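Local coordinates for PaxB (Photorhabdus luminescens, PDB 6EK4), which probably serves as the B component of a two-component alpha-helical pore-forming toxin of the YaxAB type, at residues V179-N182 against K183-S187; E186-D189 against V190-Y194; I223-A226 against I227-V231; K243-K246 against Y247-A251. All blocks are in the same frame, centred on the assembly; numbering follows the deposited sequence.

Contact 1 of 4, residues V179-N182 against K183-S187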
loop_
_atom_site.group_PDB
_atom_site.type_symbol
_atom_site.label_atom_id
_atom_site.label_comp_id
_atom_site.label_asym_id
_atom_site.label_seq_id
_atom_site.Cartn_x
_atom_site.Cartn_y
_atom_site.Cartn_z
ATOM N N VAL A 179 28.166 -5.508 33.757
ATOM C CA VAL A 179 28.292 -5.342 35.211
ATOM C C VAL A 179 29.388 -6.253 35.771
ATOM O O VAL A 179 30.169 -5.824 36.615
ATOM C CB VAL A 179 26.952 -5.529 35.977
ATOM C CG1 VAL A 179 25.903 -4.557 35.454
ATOM C CG2 VAL A 179 26.430 -6.958 35.900
ATOM N N ASP A 180 29.461 -7.490 35.276
ATOM C CA ASP A 180 30.521 -8.429 35.673
ATOM C C ASP A 180 31.909 -7.862 35.372
ATOM O O ASP A 180 32.850 -8.063 36.141
ATOM C CB ASP A 180 30.349 -9.777 34.962
ATOM C CG ASP A 180 29.137 -10.555 35.454
ATOM O OD1 ASP A 180 28.299 -9.979 36.180
ATOM O OD2 ASP A 180 29.021 -11.750 35.107
ATOM N N ARG A 181 32.024 -7.161 34.247
ATOM C CA ARG A 181 33.251 -6.453 33.889
ATOM C C ARG A 181 33.493 -5.275 34.834
ATOM O O ARG A 181 34.608 -5.088 35.320
ATOM C CB ARG A 181 33.178 -5.966 32.436
ATOM C CG ARG A 181 34.243 -4.955 32.037
ATOM C CD ARG A 181 34.148 -4.619 30.559
ATOM N NE ARG A 181 34.729 -3.311 30.251
ATOM C CZ ARG A 181 34.127 -2.139 30.459
ATOM N NH1 ARG A 181 32.907 -2.081 30.991
ATOM N NH2 ARG A 181 34.753 -1.011 30.137
ATOM N N ASN A 182 32.449 -4.489 35.087
ATOM C CA ASN A 182 32.558 -3.317 35.961
ATOM C C ASN A 182 32.858 -3.664 37.421
ATOM O O ASN A 182 33.421 -2.845 38.146
ATOM C CB ASN A 182 31.290 -2.453 35.879
ATOM C CG ASN A 182 31.192 -1.671 34.577
ATOM O OD1 ASN A 182 32.184 -1.480 33.872
ATOM N ND2 ASN A 182 29.989 -1.211 34.257
ATOM N N LYS A 183 32.483 -4.870 37.846
ATOM C CA LYS A 183 32.805 -5.350 39.193
ATOM C C LYS A 183 34.306 -5.616 39.313
ATOM O O LYS A 183 34.924 -5.293 40.328
ATOM C CB LYS A 183 32.025 -6.629 39.516
ATOM C CG LYS A 183 30.508 -6.490 39.451
ATOM C CD LYS A 183 29.848 -6.309 40.807
ATOM C CE LYS A 183 28.335 -6.402 40.669
ATOM N NZ LYS A 183 27.610 -6.123 41.939
ATOM N N ILE A 184 34.881 -6.208 38.268
ATOM C CA ILE A 184 36.320 -6.468 38.204
ATOM C C ILE A 184 37.113 -5.161 38.096
ATOM O O ILE A 184 38.191 -5.036 38.675
ATOM C CB ILE A 184 36.669 -7.408 37.025
ATOM C CG1 ILE A 184 36.087 -8.803 37.282
ATOM C CG2 ILE A 184 38.179 -7.497 36.818
ATOM C CD1 ILE A 184 36.227 -9.762 36.121
ATOM N N ILE A 185 36.577 -4.193 37.358
ATOM C CA ILE A 185 37.216 -2.880 37.230
ATOM C C ILE A 185 37.283 -2.170 38.586
ATOM O O ILE A 185 38.295 -1.550 38.911
ATOM C CB ILE A 185 36.505 -1.998 36.177
ATOM C CG1 ILE A 185 36.749 -2.564 34.773
ATOM C CG2 ILE A 185 37.000 -0.555 36.242
ATOM C CD1 ILE A 185 35.794 -2.051 33.716
ATOM N N GLU A 186 36.210 -2.270 39.370
ATOM C CA GLU A 186 36.178 -1.684 40.714
ATOM C C GLU A 186 37.179 -2.362 41.651
ATOM O O GLU A 186 37.767 -1.704 42.508
ATOM C CB GLU A 186 34.768 -1.760 41.312
ATOM C CG GLU A 186 33.741 -0.865 40.628
ATOM C CD GLU A 186 33.764 0.571 41.128
ATOM O OE1 GLU A 186 32.677 1.182 41.222
ATOM O OE2 GLU A 186 34.859 1.094 41.424
ATOM N N SER A 187 37.365 -3.672 41.486
ATOM C CA SER A 187 38.363 -4.418 42.257
ATOM C C SER A 187 39.773 -3.932 41.954
ATOM O O SER A 187 40.574 -3.732 42.864
ATOM C CB SER A 187 38.271 -5.918 41.966
ATOM O OG SER A 187 37.122 -6.475 42.567
#

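Contact 2 of 4, residues E186-D189 against V190-Y194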
loop_
_atom_site.group_PDB
_atom_site.type_symbol
_atom_site.label_atom_id
_atom_site.label_comp_id
_atom_site.label_asym_id
_atom_site.label_seq_id
_atom_site.Cartn_x
_atom_site.Cartn_y
_atom_site.Cartn_z
ATOM N N GLU A 186 36.210 -2.270 39.370
ATOM C CA GLU A 186 36.178 -1.684 40.714
ATOM C C GLU A 186 37.179 -2.362 41.651
ATOM O O GLU A 186 37.767 -1.704 42.508
ATOM C CB GLU A 186 34.768 -1.760 41.312
ATOM C CG GLU A 186 33.741 -0.865 40.628
ATOM C CD GLU A 186 33.764 0.571 41.128
ATOM O OE1 GLU A 186 32.677 1.182 41.222
ATOM O OE2 GLU A 186 34.859 1.094 41.424
ATOM N N SER A 187 37.365 -3.672 41.486
ATOM C CA SER A 187 38.363 -4.418 42.257
ATOM C C SER A 187 39.773 -3.932 41.954
ATOM O O SER A 187 40.574 -3.732 42.864
ATOM C CB SER A 187 38.271 -5.918 41.966
ATOM O OG SER A 187 37.122 -6.475 42.567
ATOM N N GLN A 188 40.073 -3.753 40.671
ATOM C CA GLN A 188 41.373 -3.243 40.249
ATOM C C GLN A 188 41.627 -1.835 40.787
ATOM O O GLN A 188 42.737 -1.527 41.219
ATOM C CB GLN A 188 41.482 -3.254 38.721
ATOM C CG GLN A 188 41.622 -4.650 38.133
ATOM C CD GLN A 188 41.646 -4.655 36.615
ATOM O OE1 GLN A 188 40.900 -3.920 35.965
ATOM N NE2 GLN A 188 42.501 -5.498 36.041
ATOM N N ASP A 189 40.596 -0.993 40.773
ATOM C CA ASP A 189 40.718 0.387 41.253
ATOM C C ASP A 189 41.118 0.452 42.729
ATOM O O ASP A 189 42.011 1.217 43.089
ATOM C CB ASP A 189 39.419 1.173 41.020
ATOM C CG ASP A 189 39.186 1.509 39.548
ATOM O OD1 ASP A 189 40.069 1.221 38.709
ATOM O OD2 ASP A 189 38.114 2.068 39.230
ATOM N N VAL A 190 40.469 -0.347 43.574
ATOM C CA VAL A 190 40.813 -0.386 45.004
ATOM C C VAL A 190 42.183 -1.035 45.251
ATOM O O VAL A 190 42.875 -0.681 46.207
ATOM C CB VAL A 190 39.725 -1.072 45.871
ATOM C CG1 VAL A 190 38.416 -0.300 45.786
ATOM C CG2 VAL A 190 39.511 -2.529 45.476
ATOM N N ILE A 191 42.566 -1.976 44.389
ATOM C CA ILE A 191 43.904 -2.572 44.429
ATOM C C ILE A 191 44.952 -1.531 44.030
ATOM O O ILE A 191 45.976 -1.385 44.696
ATOM C CB ILE A 191 44.003 -3.809 43.503
ATOM C CG1 ILE A 191 43.198 -4.970 44.094
ATOM C CG2 ILE A 191 45.453 -4.238 43.303
ATOM C CD1 ILE A 191 42.874 -6.069 43.105
ATOM N N ARG A 192 44.682 -0.814 42.943
ATOM C CA ARG A 192 45.594 0.212 42.436
ATOM C C ARG A 192 45.669 1.438 43.352
ATOM O O ARG A 192 46.744 2.011 43.537
ATOM C CB ARG A 192 45.176 0.631 41.019
ATOM C CG ARG A 192 45.458 -0.427 39.958
ATOM C CD ARG A 192 44.465 -0.369 38.801
ATOM N NE ARG A 192 44.957 -1.015 37.581
ATOM C CZ ARG A 192 45.132 -2.329 37.419
ATOM N NH1 ARG A 192 44.869 -3.190 38.401
ATOM N NH2 ARG A 192 45.585 -2.789 36.257
ATOM N N GLN A 193 44.532 1.827 43.926
ATOM C CA GLN A 193 44.455 3.016 44.781
ATOM C C GLN A 193 45.193 2.832 46.107
ATOM O O GLN A 193 45.892 3.739 46.559
ATOM C CB GLN A 193 42.989 3.382 45.050
ATOM C CG GLN A 193 42.783 4.647 45.875
ATOM C CD GLN A 193 41.319 4.920 46.178
ATOM O OE1 GLN A 193 40.425 4.460 45.466
ATOM N NE2 GLN A 193 41.067 5.677 47.243
ATOM N N TYR A 194 45.031 1.663 46.724
ATOM C CA TYR A 194 45.627 1.380 48.034
ATOM C C TYR A 194 46.913 0.542 47.959
ATOM O O TYR A 194 47.421 0.093 48.987
ATOM C CB TYR A 194 44.593 0.700 48.937
ATOM C CG TYR A 194 43.491 1.630 49.391
ATOM C CD1 TYR A 194 43.707 2.542 50.419
ATOM C CD2 TYR A 194 42.234 1.601 48.792
ATOM C CE1 TYR A 194 42.704 3.399 50.840
ATOM C CE2 TYR A 194 41.224 2.454 49.208
ATOM C CZ TYR A 194 41.464 3.350 50.232
ATOM O OH TYR A 194 40.468 4.201 50.651
HETATM O O HOH W 1 44.591 -6.625 38.084
#

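Contact 3 of 4, residues I223-A226 against I227-V231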
loop_
_atom_site.group_PDB
_atom_site.type_symbol
_atom_site.label_atom_id
_atom_site.label_comp_id
_atom_site.label_asym_id
_atom_site.label_seq_id
_atom_site.Cartn_x
_atom_site.Cartn_y
_atom_site.Cartn_z
ATOM N N ILE A 223 36.368 -1.239 50.205
ATOM C CA ILE A 223 37.317 -2.069 49.452
ATOM C C ILE A 223 37.073 -3.563 49.665
ATOM O O ILE A 223 37.318 -4.369 48.769
ATOM C CB ILE A 223 38.792 -1.729 49.789
ATOM C CG1 ILE A 223 39.167 -2.157 51.217
ATOM C CG2 ILE A 223 39.053 -0.240 49.591
ATOM C CD1 ILE A 223 40.607 -1.873 51.578
ATOM N N LYS A 224 36.589 -3.921 50.850
ATOM C CA LYS A 224 36.341 -5.318 51.198
ATOM C C LYS A 224 35.227 -5.916 50.333
ATOM O O LYS A 224 35.271 -7.096 49.985
ATOM C CB LYS A 224 35.995 -5.428 52.685
ATOM C CG LYS A 224 36.152 -6.815 53.282
ATOM C CD LYS A 224 36.330 -6.758 54.795
ATOM C CE LYS A 224 35.190 -6.021 55.486
ATOM N NZ LYS A 224 35.220 -6.202 56.962
ATOM N N GLN A 225 34.243 -5.091 49.980
ATOM C CA GLN A 225 33.139 -5.523 49.121
ATOM C C GLN A 225 33.578 -5.559 47.656
ATOM O O GLN A 225 33.165 -6.439 46.900
ATOM C CB GLN A 225 31.928 -4.594 49.280
ATOM C CG GLN A 225 30.587 -5.310 49.318
ATOM C CD GLN A 225 30.315 -5.957 50.667
ATOM O OE1 GLN A 225 30.944 -6.951 51.030
ATOM N NE2 GLN A 225 29.371 -5.393 51.418
ATOM N N ALA A 226 34.412 -4.597 47.264
ATOM C CA ALA A 226 34.925 -4.521 45.896
ATOM C C ALA A 226 35.770 -5.744 45.543
ATOM O O ALA A 226 35.537 -6.385 44.520
ATOM C CB ALA A 226 35.734 -3.247 45.702
ATOM N N ILE A 227 36.736 -6.064 46.402
ATOM C CA ILE A 227 37.628 -7.205 46.181
ATOM C C ILE A 227 36.823 -8.502 46.098
ATOM O O ILE A 227 36.960 -9.261 45.138
ATOM C CB ILE A 227 38.692 -7.332 47.301
ATOM C CG1 ILE A 227 39.623 -6.110 47.327
ATOM C CG2 ILE A 227 39.511 -8.610 47.137
ATOM C CD1 ILE A 227 40.655 -6.072 46.220
ATOM N N LYS A 228 35.979 -8.743 47.099
ATOM C CA LYS A 228 35.188 -9.975 47.178
ATOM C C LYS A 228 34.334 -10.205 45.928
ATOM O O LYS A 228 34.249 -11.327 45.432
ATOM C CB LYS A 228 34.284 -9.955 48.416
ATOM C CG LYS A 228 33.695 -11.311 48.786
ATOM C CD LYS A 228 32.251 -11.181 49.252
ATOM C CE LYS A 228 31.721 -12.477 49.847
ATOM N NZ LYS A 228 32.133 -12.652 51.267
ATOM N N GLN A 229 33.705 -9.143 45.428
ATOM C CA GLN A 229 32.821 -9.247 44.265
ATOM C C GLN A 229 33.589 -9.529 42.972
ATOM O O GLN A 229 33.215 -10.421 42.208
ATOM C CB GLN A 229 31.976 -7.976 44.107
ATOM C CG GLN A 229 30.843 -7.857 45.117
ATOM C CD GLN A 229 30.086 -6.545 45.006
ATOM O OE1 GLN A 229 30.031 -5.930 43.940
ATOM N NE2 GLN A 229 29.491 -6.112 46.112
ATOM N N GLY A 230 34.658 -8.774 42.732
ATOM C CA GLY A 230 35.458 -8.932 41.517
ATOM C C GLY A 230 36.265 -10.217 41.471
ATOM O O GLY A 230 36.458 -10.793 40.399
ATOM N N VAL A 231 36.744 -10.664 42.629
ATOM C CA VAL A 231 37.475 -11.927 42.725
ATOM C C VAL A 231 36.555 -13.113 42.430
ATOM O O VAL A 231 36.925 -14.012 41.677
ATOM C CB VAL A 231 38.134 -12.097 44.116
ATOM C CG1 VAL A 231 38.612 -13.528 44.335
ATOM C CG2 VAL A 231 39.294 -11.121 44.270
#

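Contact 4 of 4, residues K243-K246 against Y247-A251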
loop_
_atom_site.group_PDB
_atom_site.type_symbol
_atom_site.label_atom_id
_atom_site.label_comp_id
_atom_site.label_asym_id
_atom_site.label_seq_id
_atom_site.Cartn_x
_atom_site.Cartn_y
_atom_site.Cartn_z
ATOM N N LYS A 243 42.056 -22.498 44.030
ATOM C CA LYS A 243 43.195 -21.660 44.404
ATOM C C LYS A 243 42.805 -20.197 44.587
ATOM O O LYS A 243 41.678 -19.799 44.292
ATOM C CB LYS A 243 44.284 -21.753 43.332
ATOM C CG LYS A 243 44.729 -23.169 43.006
ATOM C CD LYS A 243 45.592 -23.196 41.755
ATOM C CE LYS A 243 45.952 -24.617 41.358
ATOM N NZ LYS A 243 46.657 -24.662 40.047
ATOM N N GLY A 244 43.756 -19.404 45.075
ATOM C CA GLY A 244 43.599 -17.955 45.160
ATOM C C GLY A 244 43.824 -17.306 43.805
ATOM O O GLY A 244 44.345 -17.939 42.884
ATOM N N LEU A 245 43.441 -16.037 43.691
ATOM C CA LEU A 245 43.496 -15.317 42.420
ATOM C C LEU A 245 44.684 -14.361 42.373
ATOM O O LEU A 245 44.902 -13.587 43.306
ATOM C CB LEU A 245 42.198 -14.531 42.217
ATOM C CG LEU A 245 41.953 -13.917 40.836
ATOM C CD1 LEU A 245 41.829 -14.995 39.770
ATOM C CD2 LEU A 245 40.707 -13.045 40.862
ATOM N N LYS A 246 45.450 -14.423 41.284
ATOM C CA LYS A 246 46.550 -13.487 41.057
ATOM C C LYS A 246 46.023 -12.194 40.445
ATOM O O LYS A 246 44.906 -12.156 39.928
ATOM C CB LYS A 246 47.604 -14.098 40.130
ATOM C CG LYS A 246 48.260 -15.361 40.660
ATOM C CD LYS A 246 49.578 -15.627 39.949
ATOM C CE LYS A 246 50.131 -17.006 40.269
ATOM N NZ LYS A 246 51.539 -17.159 39.805
ATOM N N TYR A 247 46.833 -11.139 40.495
ATOM C CA TYR A 247 46.448 -9.846 39.921
ATOM C C TYR A 247 46.396 -9.922 38.397
ATOM O O TYR A 247 45.464 -9.405 37.780
ATOM C CB TYR A 247 47.409 -8.739 40.359
ATOM C CG TYR A 247 47.495 -8.563 41.860
ATOM C CD1 TYR A 247 46.430 -8.031 42.582
ATOM C CD2 TYR A 247 48.641 -8.927 42.556
ATOM C CE1 TYR A 247 46.505 -7.871 43.956
ATOM C CE2 TYR A 247 48.726 -8.773 43.928
ATOM C CZ TYR A 247 47.657 -8.245 44.624
ATOM O OH TYR A 247 47.745 -8.091 45.988
ATOM N N ILE A 248 47.395 -10.567 37.798
ATOM C CA ILE A 248 47.421 -10.778 36.345
ATOM C C ILE A 248 46.240 -11.626 35.863
ATOM O O ILE A 248 45.765 -11.450 34.739
ATOM C CB ILE A 248 48.751 -11.414 35.864
ATOM C CG1 ILE A 248 48.970 -12.813 36.470
ATOM C CG2 ILE A 248 49.926 -10.499 36.182
ATOM C CD1 ILE A 248 48.600 -13.958 35.548
ATOM N N GLU A 249 45.773 -12.541 36.711
ATOM C CA GLU A 249 44.610 -13.373 36.394
ATOM C C GLU A 249 43.313 -12.556 36.438
ATOM O O GLU A 249 42.372 -12.838 35.696
ATOM C CB GLU A 249 44.532 -14.575 37.342
ATOM C CG GLU A 249 45.653 -15.584 37.128
ATOM C CD GLU A 249 45.690 -16.684 38.176
ATOM O OE1 GLU A 249 44.676 -16.892 38.876
ATOM O OE2 GLU A 249 46.741 -17.350 38.297
ATOM N N LEU A 250 43.274 -11.542 37.300
ATOM C CA LEU A 250 42.142 -10.615 37.359
ATOM C C LEU A 250 42.024 -9.826 36.051
ATOM O O LEU A 250 40.927 -9.662 35.516
ATOM C CB LEU A 250 42.297 -9.654 38.545
ATOM C CG LEU A 250 41.098 -8.776 38.908
ATOM C CD1 LEU A 250 39.939 -9.618 39.415
ATOM C CD2 LEU A 250 41.496 -7.739 39.946
ATOM N N ALA A 251 43.159 -9.346 35.547
ATOM C CA ALA A 251 43.212 -8.637 34.265
ATOM C C ALA A 251 42.929 -9.580 33.095
ATOM O O ALA A 251 42.298 -9.189 32.112
ATOM C CB ALA A 251 44.568 -7.971 34.085
#

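Contact 1 of 4, residues V179-N182 against K183-S187
The methyl end of Ile185 lies over one face of the Arg181 guanidinium, one turn earlier in the same helix, with Ile185 CD1 3.7 Å above the plane of that group and over its centre. Arg181 gets there by an extended chain that leaves with CG anti to the backbone N (chi1 167°). Its NE forms a salt bridge to Asp258 of helix 247-321, which limits how freely the planar group can turn. Asn182 runs alongside Ile185 and points the same way, its OD1 3.7 Å from Ile185 CD1, so the one methyl touches both side chains. The packed side of the contact is that of Ile184, which is buried and meets Leu250 and Ile233 of the two adjoining helices. Conditions are looser toward solvent, where Val179 and Glu186 are exposed. Lys183, bent at chi2, passes its CG by the Val179 carbonyl before its NZ goes on to a hydrogen bond with Gln229. Beneath these side chains run backbone bonds from Lys183 N to Val179 O (2.8 Å), Ile185 N to Arg181 O (3.0 Å) and Glu186 N to Asn182 O (3.1 Å); the bond from Ile184 N to Asp180 O is weak. This i to i+4 ladder, with one apolar flank and one polar flank, is that of an amphipathic alpha-helix packed in a helical bundle.

Contact 2 of 4, residues E186-D189 against V190-Y194
The Arg192 guanidinium presents one face to Gln188 CD, and a water sits in its plane at the edge. The two side chains lie side by side and point the same way, but their flat ends are not stacked in parallel: the amide and guanidinium planes are 44° apart. The closest approach is by the aliphatic stem, with Gln188 CB 3.4 Å from Arg192 NH1. The water accepts a hydrogen bond from Gln188 NE2 (3.1 Å) and a weak one from Arg192 NH1, bridging the two ends, while Gln188 OE1 bonds to Arg254 of helix 247-321. The amide is thus gripped at both its oxygen and its nitrogen. Arg192 also touches a crystal neighbour, so its pose may owe something to the lattice. The Tyr194 ring has Gln193 CG 4.2 Å above one face, offset toward the rim, and Val190 O in plane at its edge. Val190 and the buried Ile191 both pack on Ile227 of helix 217-237; the CG1 of Ile191, beside its own backbone N (chi1 -71°), runs close to Ser187 O. Regular backbone bonds join Arg192 N to Gln188 O (2.7 Å), Gln193 N to Asp189 O (2.7 Å), Val190 N to Glu186 O (3.2 Å) and Ile191 N to Ser187 O (3.1 Å). Tyr194 is the first residue to leave helical backbone angles, which makes this the C-terminal turn of the long alpha-helix 149-193.

Contact 3 of 4, residues I223-A226 against I227-V231
Gln225 and Gln229, one turn apart on alpha-helix 217-237, meet through the CG of the first and the NE2 of the second, 3.5 Å apart. The helix is one member of the bundle at this end of the elongated molecule. Its backbone bonds follow the i to i+4 pattern: Ile227 N to Ile223 O is 3.0 Å and nearly straight (173° at the hydrogen), Gly230 N to Ala226 O is 3.1 Å, and Gln229 N to Gln225 O is 3.1 Å, whereas Lys228 N to Lys224 O is weak. Among the polar side chains, the Gln225 and Gln229 amide planes are only 14° apart although the chains themselves cross obliquely; Gln229 OE1 accepts from Lys183, and Lys224 NZ forms a salt bridge with Asp211. Apolar packing is directed at other parts of the chain: Ile223, Ala226 and Ile227 all touch Val190 of helix 149-193, and Ile227 also reaches Ile191 and Ile204. Ala226 O, besides receiving Gly230 N, is approached closely by Ser187 OG in what is probably a hydrogen bond. Within the turn, the chi1 of -63° sets Ile227 CG1 beside its own backbone N and brings it 3.2 Å from Ile223 O.

Contact 4 of 4, residues K243-K246 against Y247-A251
Leu245 and Leu250 cross at about a right angle and touch through Leu245 CD2 and Leu250 CD1, 3.8 Å apart. Lys246 is the N-cap of helix 247-321, so these leucines, just before the cap and in the first turn, form a hydrophobic staple across the helix start. Both carry CG anti to the backbone N (chi1 -169° and -170°), which directs their branches at the neighbouring helices: Leu245 meets Val231 and Ala234, and Leu250 meets Ile184 and Ile191.

Glu249 is oriented differently against its two partners. It slides past Leu245 in the opposite direction, with its CB 3.7 Å from Leu245 CD1. Against Lys246 it lies at a slant: its OE2 comes to 3.4 Å from Lys246 CG, and the lysine chain continues extended past the carboxylate. The charged ends do not meet, Lys246 NZ being 5.0 Å from Glu249 OE2, so the contact is made by methylenes against a carboxylate, with at most a modest electrostatic attraction. A negative group in the first turn would also be expected to interact favourably with the helix N-terminus.

Tyr247 turns from this group toward the loop that holds Ile204 and Pro205, and its OH donates to Phe200 O. Ile248 brings its CG1 4.1 Å from Lys246 CB. Across the junction the backbone bond runs from Leu250 N to Lys246 O (3.2 Å), with the donor tilted 29° from the carbonyl plane.

In the fold
All four contacts are local and lie together at one end of the elongated chain, 51 to 61 Å from its centre. Contacts 1 and 2 share Glu186 and Ser187 on helix 149-193, the first within the helix and the second at its C-terminal end. Contact 3 belongs to helix 217-237 and contact 4 to the start of helix 247-321, so the set samples three packed helices. Contact 1 is mainly a surface contact; the other three are partly buried. Polar and charged groups mark the outer side of helix 149-193 in contacts 1 and 2. Contact 3 has two glutamines in van der Waals contact, one tied to Lys183 of contact 1, whereas the leucines of contact 4 face the neighbouring helices.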